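Local coordinates for putative xanthine dehydrogenase YAGS fad-binding subunit (PDB 5G5G), which probably serves as the molybdenum-cofactor-binding large subunit of a periplasmic aldehyde oxidase that converts aldehydes to carboxylic acids, at residues D177-T182 against A284-L289; H304-G309 against E317-Q322; T280-T285 against G353-L358; E324-G329 against M359-A364. One frame throughout, in Å; residues are numbered along the deposited sequence. Where two conformers were deposited one is given.

Followed from the N terminus, interaction 1 opens on strand 174-182 and closes after 101 intervening residues, where strand 285-293 docks beside it. Interaction 3 opens on the same stretch, sharing A284 and T285, and spans the chain up to the start of helix 354-372. Within that span interaction 2 closes a short loop, folding 317-322 back onto strand 299-310, the sheet neighbour of strand 285-293. Interaction 4 also opens within it, at 324-329, but closes further along the helix at 359-364, so that interactions 3 and 4 cross. Q287 bonds interaction 1 to H304 of interaction 2 and P356 of interaction 3. Together they tie a mixed sheet, its connecting loop and one helix into a single packed unit.

Interaction 1: D177-T182 against A284-L289; sequences DATYTT and ATLQHL
The hydroxyl of T285 is gripped twice: T285 OG1 donates to T182 OG1 across the strands at 2.7 Å and accepts from Q287 NE2, on its own strand, at 2.9 Å. In both threonines OG1 lies between the backbone N and the carbonyl carbon (chi1 64° in T182, 70° in T285), which turns the two oxygens to each other on one face of the sheet. On that face Y180 and L289 meet nearly at right angles, with Y180 CE1 4.0 Å from L289 CD1. The opposite face carries T179 CG2 at 4.0 Å from L286 CD2. Where segment 177-182 begins, H288 NE2 donates to D177 OD1 at 2.6 Å; the oxygen lies in the imidazole plane, but the nitrogen approaches on the syn side, 35° out of the carboxylate plane. The backbones form a regular antiparallel ladder in which A178-L289, Y180-Q287 and T182-T285 are the hydrogen-bonded pairs. Strand 299-310 continues the sheet beyond 285-293, and Q287 OE1 bonds its H304; T181 pairs by its backbone with R715 and Y717. Helix 354-372 packs over the Y180 face, its E367 bonded by Y180 OH and its P356 O by Q287 NE2; helix 143-147 touches L286 on the other face.

Interaction 2: H304-G309 against E317-Q322; sequences HESWSG and ETAVQQ
V320 lays its CG1 methyl over one face of the H304 imidazole, 3.9 Å from the centroid of the H304 ring and 19° off its normal, a CH-pi contact that forms the tight end of this pairing. The same methyl also reaches the strand, with V320 CG1 3.7 Å from S306 CB. H304 CE1 lies 3.2 Å from A319 O, an oxygen already held by Q322 NE2 at 2.9 Å; that donor stands above the carbonyl plane, and its bent side chain crosses the histidine at about a right angle. CG of H304 is anti to the backbone N (chi1 -169°), which turns the ring toward the loop; ND1 bonds S323 OG there, while NE2 bonds Q287 OE1 of the neighbouring strand 285-293. With the imidazole cut back to an alanine, S323 and Q287 would probably each lose a bonding mate and a gap would open beneath V320. Toward S308 the packing is sparser and polar. A water at 2.7 Å from S306 OG donates to E317 O, also at 2.7 Å, filling in between strand and loop, while E317 N donates almost straight to S308 OG at 3.0 Å. The loop reaches these positions through an inverse gamma turn centred on T318, overlapped by a type I turn from T318 to Q321. Strand 299-310 lies between strands 285-293 and 331-340; the loop lies between that strand and helix 354-372, which Q322 touches and whose N-cap residue G353 is bonded by E317.

Interaction 3: T280-T285 against G353-L358; sequences THRPAT and GEAPGL
The irregular backbone around R282 and T285 runs past the first turn of helix 354-372, with the CA atoms of T285 and P356 7.2 Å apart and G353 holding the N-cap position at a positive phi of 85°. No hydrogen bond joins the two segments; they meet by packing alone. R282 extends to CD and then bends (chi3 -54°), bringing its flat end beside the helix. A355 CB sits over one guanidinium face, offset toward the rim and 3.7 Å from R282 NH2. The proline ring fills in next to it, with P356 CD 3.9 Å from R282 NH1 and P356 CG 4.1 Å from R282 CD. T285 adds its methyl, T285 CG2 lying 4.1 Å from P356 CB. Each nitrogen of the buried guanidinium has a partner beyond the segments: NE bonds Q185 OE1, NH1 forms a salt bridge with E317, and NH2 bonds the carbonyl of R350, a residue lining the molybdenum pocket. A leucine in its place would probably strip E317 of its ionic mate and R350 O of a donor. E317 also bonds G353 N, joining R282 to the helix start; strand 285-293 begins at T285, beside S306 of strand 299-310.

Interaction 4: E324-G329 against M359-A364; sequences ELLYAG and MALEIA
Y327 reaches from its loop to E362 and L361 on helix 354-372. At CB the side chain takes its direction, CG standing anti to the carbonyl carbon (chi1 -58°), and the ring is thereby carried toward the helix. One face is covered by the preceding residue, L326 CG lying 3.6 Å above the plane and offset toward the rim. Along the edge, CE2 is the atom that meets leucine: Y327 CE2 is 4.0 Å from L361 CD2, and the two side chains run alongside one another, pointing opposite ways. The ring then runs out to its hydroxyl, where Y327 OH donates to E362 OE2 at 2.6 Å. The bond uses the syn lone pair of the carboxylate, whose plane is only 23° from that of the ring, and OE2 lies at the ring's edge, near its plane. This fastens the loop between strands 299-310 and 331-340 to the helix that packs over the mixed sheet of the molybdopterin cofactor-binding domain. L326 comes at the glutamate from the opposite direction, with L326 CD2 3.6 Å from E362 OE2, and closes the apolar side by placing L326 CD2 4.2 Å from L361 CD2. The E362 side chain bends at chi2 (-63°), which brings its buried carboxylate to the tyrosine. Its other oxygen, OE1, forms a salt bridge with R380 and accepts from the backbone N of A437; the arginine's charge probably stabilises an ionised glutamate. On the loop side, R399 takes up the carbonyl oxygens of L325 and L326, and R332 that of Y327.

Interaction 1: D177-T182 against A284-L289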
loop_
_atom_site.group_PDB
_atom_site.type_symbol
_atom_site.label_atom_id
_atom_site.label_comp_id
_atom_site.label_asym_id
_atom_site.label_seq_id
_atom_site.Cartn_x
_atom_site.Cartn_y
_atom_site.Cartn_z
ATOM N N ASP C 177 25.271 20.285 -12.180
ATOM C CA ASP C 177 25.726 18.903 -12.421
ATOM C C ASP C 177 25.436 18.175 -11.116
ATOM O O ASP C 177 26.072 18.471 -10.111
ATOM C CB ASP C 177 27.220 18.857 -12.757
ATOM C CG ASP C 177 27.744 17.443 -13.012
ATOM O OD1 ASP C 177 27.255 16.513 -12.401
ATOM O OD2 ASP C 177 28.701 17.254 -13.797
ATOM N N ALA C 178 24.459 17.278 -11.123
ATOM C CA ALA C 178 23.978 16.680 -9.890
ATOM C C ALA C 178 23.556 15.275 -10.155
ATOM O O ALA C 178 23.199 14.955 -11.293
ATOM C CB ALA C 178 22.798 17.449 -9.300
ATOM N N THR C 179 23.622 14.452 -9.109
ATOM C CA THR C 179 23.259 13.041 -9.180
ATOM C C THR C 179 22.143 12.810 -8.199
ATOM O O THR C 179 22.169 13.338 -7.092
ATOM C CB THR C 179 24.496 12.139 -8.880
ATOM O OG1 THR C 179 25.508 12.404 -9.869
ATOM C CG2 THR C 179 24.191 10.645 -8.868
ATOM N N TYR C 180 21.199 11.970 -8.603
ATOM C CA TYR C 180 19.991 11.666 -7.834
ATOM C C TYR C 180 19.754 10.144 -7.843
ATOM O O TYR C 180 20.133 9.429 -8.763
ATOM C CB TYR C 180 18.741 12.360 -8.393
ATOM C CG TYR C 180 18.918 13.834 -8.611
ATOM C CD1 TYR C 180 19.552 14.320 -9.770
ATOM C CD2 TYR C 180 18.492 14.753 -7.675
ATOM C CE1 TYR C 180 19.731 15.675 -9.936
ATOM C CE2 TYR C 180 18.676 16.113 -7.849
ATOM C CZ TYR C 180 19.285 16.569 -8.990
ATOM O OH TYR C 180 19.556 17.911 -9.151
ATOM N N THR C 181 19.175 9.662 -6.760
ATOM C CA THR C 181 18.761 8.256 -6.690
ATOM C C THR C 181 17.324 8.117 -6.244
ATOM O O THR C 181 16.831 8.903 -5.411
ATOM C CB THR C 181 19.666 7.371 -5.795
ATOM O OG1 THR C 181 19.588 7.804 -4.427
ATOM C CG2 THR C 181 21.087 7.459 -6.230
ATOM N N THR C 182 16.712 7.067 -6.774
ATOM C CA THR C 182 15.393 6.559 -6.328
ATOM C C THR C 182 15.536 5.074 -6.022
ATOM O O THR C 182 16.269 4.369 -6.695
ATOM C CB THR C 182 14.315 6.743 -7.346
ATOM O OG1 THR C 182 14.589 5.971 -8.529
ATOM C CG2 THR C 182 14.226 8.202 -7.747
ATOM N N ALA C 284 15.120 0.615 -8.847
ATOM C CA ALA C 284 15.893 1.726 -8.367
ATOM C C ALA C 284 16.572 2.385 -9.553
ATOM O O ALA C 284 16.832 1.715 -10.594
ATOM C CB ALA C 284 16.957 1.287 -7.371
ATOM N N THR C 285 16.839 3.681 -9.424
ATOM C CA THR C 285 17.612 4.407 -10.419
ATOM C C THR C 285 18.771 5.189 -9.786
ATOM O O THR C 285 18.755 5.554 -8.631
ATOM C CB THR C 285 16.769 5.393 -11.302
ATOM O OG1 THR C 285 16.343 6.515 -10.499
ATOM C CG2 THR C 285 15.538 4.678 -11.904
ATOM N N LEU C 286 19.752 5.499 -10.620
ATOM C CA LEU C 286 20.876 6.370 -10.269
ATOM C C LEU C 286 21.005 7.292 -11.502
ATOM O O LEU C 286 21.266 6.811 -12.603
ATOM C CB LEU C 286 22.121 5.535 -9.987
ATOM C CG LEU C 286 23.382 6.229 -9.484
ATOM C CD1 LEU C 286 24.333 5.188 -8.909
ATOM C CD2 LEU C 286 24.080 7.037 -10.570
ATOM N N GLN C 287 20.747 8.569 -11.328
ATOM C CA GLN C 287 20.584 9.479 -12.460
ATOM C C GLN C 287 21.566 10.643 -12.385
ATOM O O GLN C 287 21.747 11.231 -11.309
ATOM C CB GLN C 287 19.183 10.030 -12.496
ATOM C CG GLN C 287 18.095 8.950 -12.559
ATOM C CD GLN C 287 16.724 9.541 -12.615
ATOM O OE1 GLN C 287 16.398 10.369 -13.476
ATOM N NE2 GLN C 287 15.888 9.078 -11.750
ATOM N N HIS C 288 22.131 10.997 -13.524
ATOM C CA HIS C 288 23.101 12.098 -13.599
ATOM C C HIS C 288 22.549 13.155 -14.556
ATOM O O HIS C 288 22.331 12.860 -15.739
ATOM C CB HIS C 288 24.441 11.540 -14.060
ATOM C CG HIS C 288 25.550 12.534 -14.017
ATOM N ND1 HIS C 288 26.678 12.418 -14.797
ATOM C CD2 HIS C 288 25.699 13.671 -13.305
ATOM C CE1 HIS C 288 27.489 13.440 -14.547
ATOM N NE2 HIS C 288 26.914 14.213 -13.640
ATOM N N LEU C 289 22.337 14.372 -14.045
ATOM C CA LEU C 289 21.742 15.472 -14.796
ATOM C C LEU C 289 22.715 16.636 -14.862
ATOM O O LEU C 289 23.219 17.092 -13.820
ATOM C CB LEU C 289 20.453 15.922 -14.123
ATOM C CG LEU C 289 19.252 15.097 -14.562
ATOM C CD1 LEU C 289 18.116 15.218 -13.560
ATOM C CD2 LEU C 289 18.757 15.548 -15.918
#

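Interaction 2: H304-G309 against E317-Q322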
loop_
_atom_site.group_PDB
_atom_site.type_symbol
_atom_site.label_atom_id
_atom_site.label_comp_id
_atom_site.label_asym_id
_atom_site.label_seq_id
_atom_site.Cartn_x
_atom_site.Cartn_y
_atom_site.Cartn_z
ATOM N N HIS C 304 20.906 13.948 -19.625
ATOM C CA HIS C 304 20.299 13.123 -18.570
ATOM C C HIS C 304 20.696 11.672 -18.856
ATOM O O HIS C 304 20.397 11.132 -19.939
ATOM C CB HIS C 304 18.802 13.297 -18.582
ATOM C CG HIS C 304 18.085 12.708 -17.406
ATOM N ND1 HIS C 304 16.755 12.971 -17.177
ATOM C CD2 HIS C 304 18.486 11.878 -16.420
ATOM C CE1 HIS C 304 16.372 12.340 -16.081
ATOM N NE2 HIS C 304 17.398 11.649 -15.615
ATOM N N GLU C 305 21.435 11.079 -17.930
ATOM C CA GLU C 305 21.764 9.642 -18.030
ATOM C C GLU C 305 21.171 8.951 -16.811
ATOM O O GLU C 305 21.145 9.523 -15.735
ATOM C CB GLU C 305 23.255 9.418 -18.131
ATOM C CG GLU C 305 23.846 9.986 -19.399
ATOM C CD GLU C 305 25.303 9.669 -19.604
ATOM O OE1 GLU C 305 26.028 9.420 -18.626
ATOM O OE2 GLU C 305 25.727 9.654 -20.783
ATOM N N SER C 306 20.655 7.755 -17.005
ATOM C CA SER C 306 20.099 6.967 -15.917
ATOM C C SER C 306 20.564 5.531 -15.951
ATOM O O SER C 306 20.625 4.904 -17.027
ATOM C CB SER C 306 18.578 7.010 -15.982
ATOM O OG SER C 306 18.020 6.405 -14.817
ATOM N N TRP C 307 20.942 5.048 -14.782
ATOM C CA TRP C 307 21.313 3.646 -14.563
ATOM C C TRP C 307 20.195 2.963 -13.774
ATOM O O TRP C 307 19.677 3.509 -12.808
ATOM C CB TRP C 307 22.595 3.575 -13.738
ATOM C CG TRP C 307 23.843 3.777 -14.491
ATOM C CD1 TRP C 307 24.713 2.828 -14.889
ATOM C CD2 TRP C 307 24.414 5.044 -14.886
ATOM N NE1 TRP C 307 25.782 3.424 -15.576
ATOM C CE2 TRP C 307 25.615 4.778 -15.552
ATOM C CE3 TRP C 307 23.988 6.374 -14.766
ATOM C CZ2 TRP C 307 26.424 5.822 -16.117
ATOM C CZ3 TRP C 307 24.762 7.397 -15.329
ATOM C CH2 TRP C 307 25.944 7.113 -15.994
ATOM N N SER C 308 19.847 1.755 -14.179
ATOM C CA SER C 308 18.957 0.871 -13.417
ATOM C C SER C 308 19.454 -0.540 -13.705
ATOM O O SER C 308 20.281 -0.738 -14.619
ATOM C CB SER C 308 17.468 1.025 -13.838
ATOM O OG SER C 308 17.239 0.481 -15.159
ATOM N N GLY C 309 18.957 -1.493 -12.959
ATOM C CA GLY C 309 19.363 -2.866 -13.134
ATOM C C GLY C 309 18.202 -3.834 -13.227
ATOM O O GLY C 309 17.071 -3.522 -12.827
ATOM N N GLU C 317 14.532 0.951 -16.464
ATOM C CA GLU C 317 13.568 1.980 -16.022
ATOM C C GLU C 317 13.828 3.246 -16.898
ATOM O O GLU C 317 14.908 3.844 -16.879
ATOM C CB GLU C 317 13.701 2.230 -14.518
ATOM C CG GLU C 317 12.674 3.224 -13.931
ATOM C CD GLU C 317 11.200 2.767 -13.921
ATOM O OE1 GLU C 317 10.916 1.623 -14.309
ATOM O OE2 GLU C 317 10.333 3.516 -13.421
ATOM N N THR C 318 12.845 3.589 -17.715
ATOM C CA THR C 318 13.045 4.555 -18.836
ATOM C C THR C 318 13.006 6.002 -18.314
ATOM O O THR C 318 12.199 6.829 -18.755
ATOM C CB THR C 318 12.033 4.302 -19.965
ATOM O OG1 THR C 318 10.717 4.146 -19.427
ATOM C CG2 THR C 318 12.403 3.015 -20.675
ATOM N N ALA C 319 13.963 6.315 -17.456
ATOM C CA ALA C 319 13.932 7.567 -16.717
ATOM C C ALA C 319 14.433 8.838 -17.440
ATOM O O ALA C 319 14.379 9.892 -16.850
ATOM C CB ALA C 319 14.679 7.387 -15.404
ATOM N N VAL C 320 14.854 8.746 -18.691
ATOM C CA VAL C 320 15.394 9.925 -19.393
ATOM C C VAL C 320 14.445 10.405 -20.459
ATOM O O VAL C 320 14.655 11.464 -21.017
ATOM C CB VAL C 320 16.785 9.667 -19.974
ATOM C CG1 VAL C 320 17.719 9.189 -18.877
ATOM C CG2 VAL C 320 16.741 8.648 -21.094
ATOM N N GLN C 321 13.401 9.636 -20.765
ATOM C CA GLN C 321 12.537 10.013 -21.893
ATOM C C GLN C 321 11.910 11.376 -21.748
ATOM O O GLN C 321 11.891 12.130 -22.732
ATOM C CB GLN C 321 11.421 8.988 -22.199
ATOM C CG GLN C 321 10.346 9.566 -23.165
ATOM C CD GLN C 321 9.212 8.591 -23.493
ATOM O OE1 GLN C 321 9.151 8.034 -24.601
ATOM N NE2 GLN C 321 8.309 8.392 -22.530
ATOM N N GLN C 322 11.391 11.734 -20.570
ATOM C CA GLN C 322 10.734 13.020 -20.429
ATOM C C GLN C 322 11.673 14.161 -20.694
ATOM O O GLN C 322 11.240 15.230 -21.153
ATOM C CB GLN C 322 10.109 13.272 -19.054
ATOM C CG GLN C 322 11.060 13.608 -17.928
ATOM C CD GLN C 322 11.803 12.386 -17.431
ATOM O OE1 GLN C 322 11.164 11.437 -16.966
ATOM N NE2 GLN C 322 13.130 12.420 -17.466
HETATM O O HOH W 1 17.406 3.964 -15.799
#

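Interaction 3: T280-T285 against G353-L358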
loop_
_atom_site.group_PDB
_atom_site.type_symbol
_atom_site.label_atom_id
_atom_site.label_comp_id
_atom_site.label_asym_id
_atom_site.label_seq_id
_atom_site.Cartn_x
_atom_site.Cartn_y
_atom_site.Cartn_z
ATOM N N THR C 280 6.987 -8.213 -9.015
ATOM C CA THR C 280 7.879 -7.232 -9.600
ATOM C C THR C 280 7.950 -5.983 -8.705
ATOM O O THR C 280 7.129 -5.807 -7.800
ATOM C CB THR C 280 7.415 -6.818 -10.987
ATOM O OG1 THR C 280 6.174 -6.124 -10.926
ATOM C CG2 THR C 280 7.258 -8.035 -11.874
ATOM N N HIS C 281 8.926 -5.152 -9.028
ATOM C CA HIS C 281 9.129 -3.903 -8.360
ATOM C C HIS C 281 9.597 -2.802 -9.339
ATOM O O HIS C 281 10.177 -3.127 -10.319
ATOM C CB HIS C 281 10.270 -4.021 -7.315
ATOM C CG HIS C 281 11.577 -4.470 -7.897
ATOM N ND1 HIS C 281 12.590 -3.601 -8.214
ATOM C CD2 HIS C 281 12.017 -5.700 -8.249
ATOM C CE1 HIS C 281 13.588 -4.266 -8.754
ATOM N NE2 HIS C 281 13.268 -5.543 -8.782
ATOM N N ARG C 282 9.324 -1.552 -9.024
ATOM C CA ARG C 282 9.970 -0.492 -9.793
ATOM C C ARG C 282 11.496 -0.608 -9.561
ATOM O O ARG C 282 11.899 -0.632 -8.440
ATOM C CB ARG C 282 9.528 0.907 -9.394
ATOM C CG ARG C 282 10.071 1.954 -10.379
ATOM C CD ARG C 282 9.903 3.404 -9.933
ATOM N NE ARG C 282 8.530 3.760 -9.580
ATOM C CZ ARG C 282 7.537 4.077 -10.434
ATOM N NH1 ARG C 282 7.650 3.896 -11.739
ATOM N NH2 ARG C 282 6.344 4.410 -9.950
ATOM N N PRO C 283 12.312 -0.614 -10.629
ATOM C CA PRO C 283 13.759 -0.572 -10.420
ATOM C C PRO C 283 14.195 0.725 -9.788
ATOM O O PRO C 283 13.714 1.800 -10.182
ATOM C CB PRO C 283 14.320 -0.687 -11.841
ATOM C CG PRO C 283 13.186 -1.294 -12.659
ATOM C CD PRO C 283 11.970 -0.740 -12.058
ATOM N N ALA C 284 15.120 0.615 -8.847
ATOM C CA ALA C 284 15.893 1.726 -8.367
ATOM C C ALA C 284 16.572 2.385 -9.553
ATOM O O ALA C 284 16.832 1.715 -10.594
ATOM C CB ALA C 284 16.957 1.287 -7.371
ATOM N N THR C 285 16.839 3.681 -9.424
ATOM C CA THR C 285 17.612 4.407 -10.419
ATOM C C THR C 285 18.771 5.189 -9.786
ATOM O O THR C 285 18.755 5.554 -8.631
ATOM C CB THR C 285 16.769 5.393 -11.302
ATOM O OG1 THR C 285 16.343 6.515 -10.499
ATOM C CG2 THR C 285 15.538 4.678 -11.904
ATOM N N GLY C 353 9.368 4.970 -15.657
ATOM C CA GLY C 353 10.295 5.910 -16.259
ATOM C C GLY C 353 10.020 7.340 -15.840
ATOM O O GLY C 353 10.896 7.982 -15.242
ATOM N N GLU C 354 8.837 7.895 -16.164
ATOM C CA GLU C 354 8.576 9.288 -15.797
ATOM C C GLU C 354 8.523 9.510 -14.304
ATOM O O GLU C 354 8.991 10.532 -13.804
ATOM C CB GLU C 354 7.278 9.817 -16.452
ATOM C CG GLU C 354 7.518 10.452 -17.808
ATOM C CD GLU C 354 7.667 9.477 -18.939
ATOM O OE1 GLU C 354 7.472 8.260 -18.777
ATOM O OE2 GLU C 354 7.989 9.966 -20.039
ATOM N N ALA C 355 7.989 8.565 -13.537
ATOM C CA ALA C 355 7.922 8.849 -12.089
ATOM C C ALA C 355 9.351 9.110 -11.513
ATOM O O ALA C 355 9.612 10.170 -10.963
ATOM C CB ALA C 355 7.170 7.746 -11.342
ATOM N N PRO C 356 10.305 8.173 -11.681
ATOM C CA PRO C 356 11.656 8.452 -11.167
ATOM C C PRO C 356 12.420 9.488 -11.968
ATOM O O PRO C 356 13.218 10.270 -11.387
ATOM C CB PRO C 356 12.337 7.070 -11.170
ATOM C CG PRO C 356 11.628 6.311 -12.278
ATOM C CD PRO C 356 10.198 6.783 -12.200
ATOM N N GLY C 357 12.174 9.581 -13.269
ATOM C CA GLY C 357 12.867 10.593 -14.070
ATOM C C GLY C 357 12.548 11.993 -13.613
ATOM O O GLY C 357 13.444 12.831 -13.502
ATOM N N LEU C 358 11.262 12.280 -13.403
ATOM C CA LEU C 358 10.849 13.594 -12.875
ATOM C C LEU C 358 11.226 13.776 -11.434
ATOM O O LEU C 358 11.446 14.912 -11.008
ATOM C CB LEU C 358 9.328 13.800 -13.060
ATOM C CG LEU C 358 8.926 13.904 -14.539
ATOM C CD1 LEU C 358 7.434 13.643 -14.677
ATOM C CD2 LEU C 358 9.243 15.296 -15.065
#

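Interaction 4: E324-G329 against M359-A364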
loop_
_atom_site.group_PDB
_atom_site.type_symbol
_atom_site.label_atom_id
_atom_site.label_comp_id
_atom_site.label_asym_id
_atom_site.label_seq_id
_atom_site.Cartn_x
_atom_site.Cartn_y
_atom_site.Cartn_z
ATOM N N GLU C 324 13.683 14.430 -23.004
ATOM C CA GLU C 324 13.768 14.643 -24.427
ATOM C C GLU C 324 12.695 15.584 -24.920
ATOM O O GLU C 324 12.815 16.093 -26.043
ATOM C CB GLU C 324 13.655 13.325 -25.219
ATOM C CG GLU C 324 14.801 12.367 -24.817
ATOM C CD GLU C 324 14.680 10.925 -25.288
ATOM O OE1 GLU C 324 13.666 10.555 -25.943
ATOM O OE2 GLU C 324 15.604 10.136 -24.948
ATOM N N LEU C 325 11.655 15.803 -24.139
ATOM C CA LEU C 325 10.442 16.524 -24.620
ATOM C C LEU C 325 9.973 17.664 -23.727
ATOM O O LEU C 325 9.241 18.555 -24.191
ATOM C CB LEU C 325 9.258 15.521 -24.736
ATOM C CG LEU C 325 9.400 14.550 -25.881
ATOM C CD1 LEU C 325 8.377 13.412 -25.780
ATOM C CD2 LEU C 325 9.295 15.223 -27.228
ATOM N N LEU C 326 10.331 17.648 -22.452
ATOM C CA LEU C 326 9.694 18.571 -21.539
ATOM C C LEU C 326 10.189 20.010 -21.696
ATOM O O LEU C 326 9.361 20.894 -21.745
ATOM C CB LEU C 326 9.813 18.096 -20.086
ATOM C CG LEU C 326 8.986 18.844 -19.002
ATOM C CD1 LEU C 326 7.527 19.010 -19.384
ATOM C CD2 LEU C 326 9.067 18.097 -17.676
ATOM N N TYR C 327 11.499 20.260 -21.787
ATOM C CA TYR C 327 11.984 21.628 -21.812
ATOM C C TYR C 327 12.744 21.913 -23.100
ATOM O O TYR C 327 13.290 21.008 -23.702
ATOM C CB TYR C 327 12.852 21.948 -20.608
ATOM C CG TYR C 327 12.112 21.734 -19.321
ATOM C CD1 TYR C 327 11.095 22.559 -18.975
ATOM C CD2 TYR C 327 12.455 20.691 -18.471
ATOM C CE1 TYR C 327 10.373 22.376 -17.790
ATOM C CE2 TYR C 327 11.760 20.508 -17.249
ATOM C CZ TYR C 327 10.725 21.352 -16.921
ATOM O OH TYR C 327 9.989 21.188 -15.768
ATOM N N ALA C 328 12.690 23.173 -23.546
ATOM C CA ALA C 328 13.470 23.615 -24.664
ATOM C C ALA C 328 14.974 23.491 -24.355
ATOM O O ALA C 328 15.390 23.407 -23.175
ATOM C CB ALA C 328 13.138 25.050 -25.040
ATOM N N GLY C 329 15.748 23.445 -25.431
ATOM C CA GLY C 329 17.223 23.408 -25.374
ATOM C C GLY C 329 17.749 22.823 -26.662
ATOM O O GLY C 329 17.364 21.700 -27.006
ATOM N N MET C 359 11.329 12.685 -10.670
ATOM C CA MET C 359 11.833 12.814 -9.279
ATOM C C MET C 359 13.250 13.450 -9.268
ATOM O O MET C 359 13.557 14.226 -8.369
ATOM C CB MET C 359 11.861 11.484 -8.564
ATOM C CG MET C 359 10.493 11.036 -8.074
ATOM S SD MET C 359 10.364 9.320 -7.571
ATOM C CE MET C 359 10.985 9.429 -5.908
ATOM N N ALA C 360 14.037 13.154 -10.288
ATOM C CA ALA C 360 15.348 13.776 -10.502
ATOM C C ALA C 360 15.265 15.114 -11.264
ATOM O O ALA C 360 15.791 16.117 -10.771
ATOM C CB ALA C 360 16.276 12.816 -11.207
ATOM N N LEU C 361 14.699 15.112 -12.479
ATOM C CA LEU C 361 14.725 16.281 -13.308
ATOM C C LEU C 361 14.127 17.514 -12.628
ATOM O O LEU C 361 14.672 18.637 -12.763
ATOM C CB LEU C 361 14.011 16.022 -14.666
ATOM C CG LEU C 361 13.808 17.205 -15.584
ATOM C CD1 LEU C 361 15.194 17.719 -16.019
ATOM C CD2 LEU C 361 12.995 16.761 -16.781
ATOM N N GLU C 362 13.012 17.325 -11.920
ATOM C CA GLU C 362 12.278 18.461 -11.336
ATOM C C GLU C 362 12.933 19.037 -10.073
ATOM O O GLU C 362 12.720 20.199 -9.750
ATOM C CB GLU C 362 10.802 18.074 -11.118
ATOM C CG GLU C 362 10.118 17.795 -12.442
ATOM C CD GLU C 362 10.074 19.030 -13.353
ATOM O OE1 GLU C 362 9.517 20.064 -12.908
ATOM O OE2 GLU C 362 10.577 18.966 -14.534
ATOM N N ILE C 363 13.822 18.273 -9.446
ATOM C CA ILE C 363 14.749 18.893 -8.443
ATOM C C ILE C 363 15.833 19.672 -9.180
ATOM O O ILE C 363 16.139 20.792 -8.793
ATOM C CB ILE C 363 15.404 17.873 -7.470
ATOM C CG1 ILE C 363 14.342 17.118 -6.680
ATOM C CG2 ILE C 363 16.389 18.567 -6.558
ATOM C CD1 ILE C 363 14.862 15.997 -5.770
ATOM N N ALA C 364 16.453 19.073 -10.196
ATOM C CA ALA C 364 17.517 19.720 -10.969
ATOM C C ALA C 364 17.070 21.053 -11.532
ATOM O O ALA C 364 17.790 22.054 -11.457
ATOM C CB ALA C 364 18.074 18.800 -12.076
#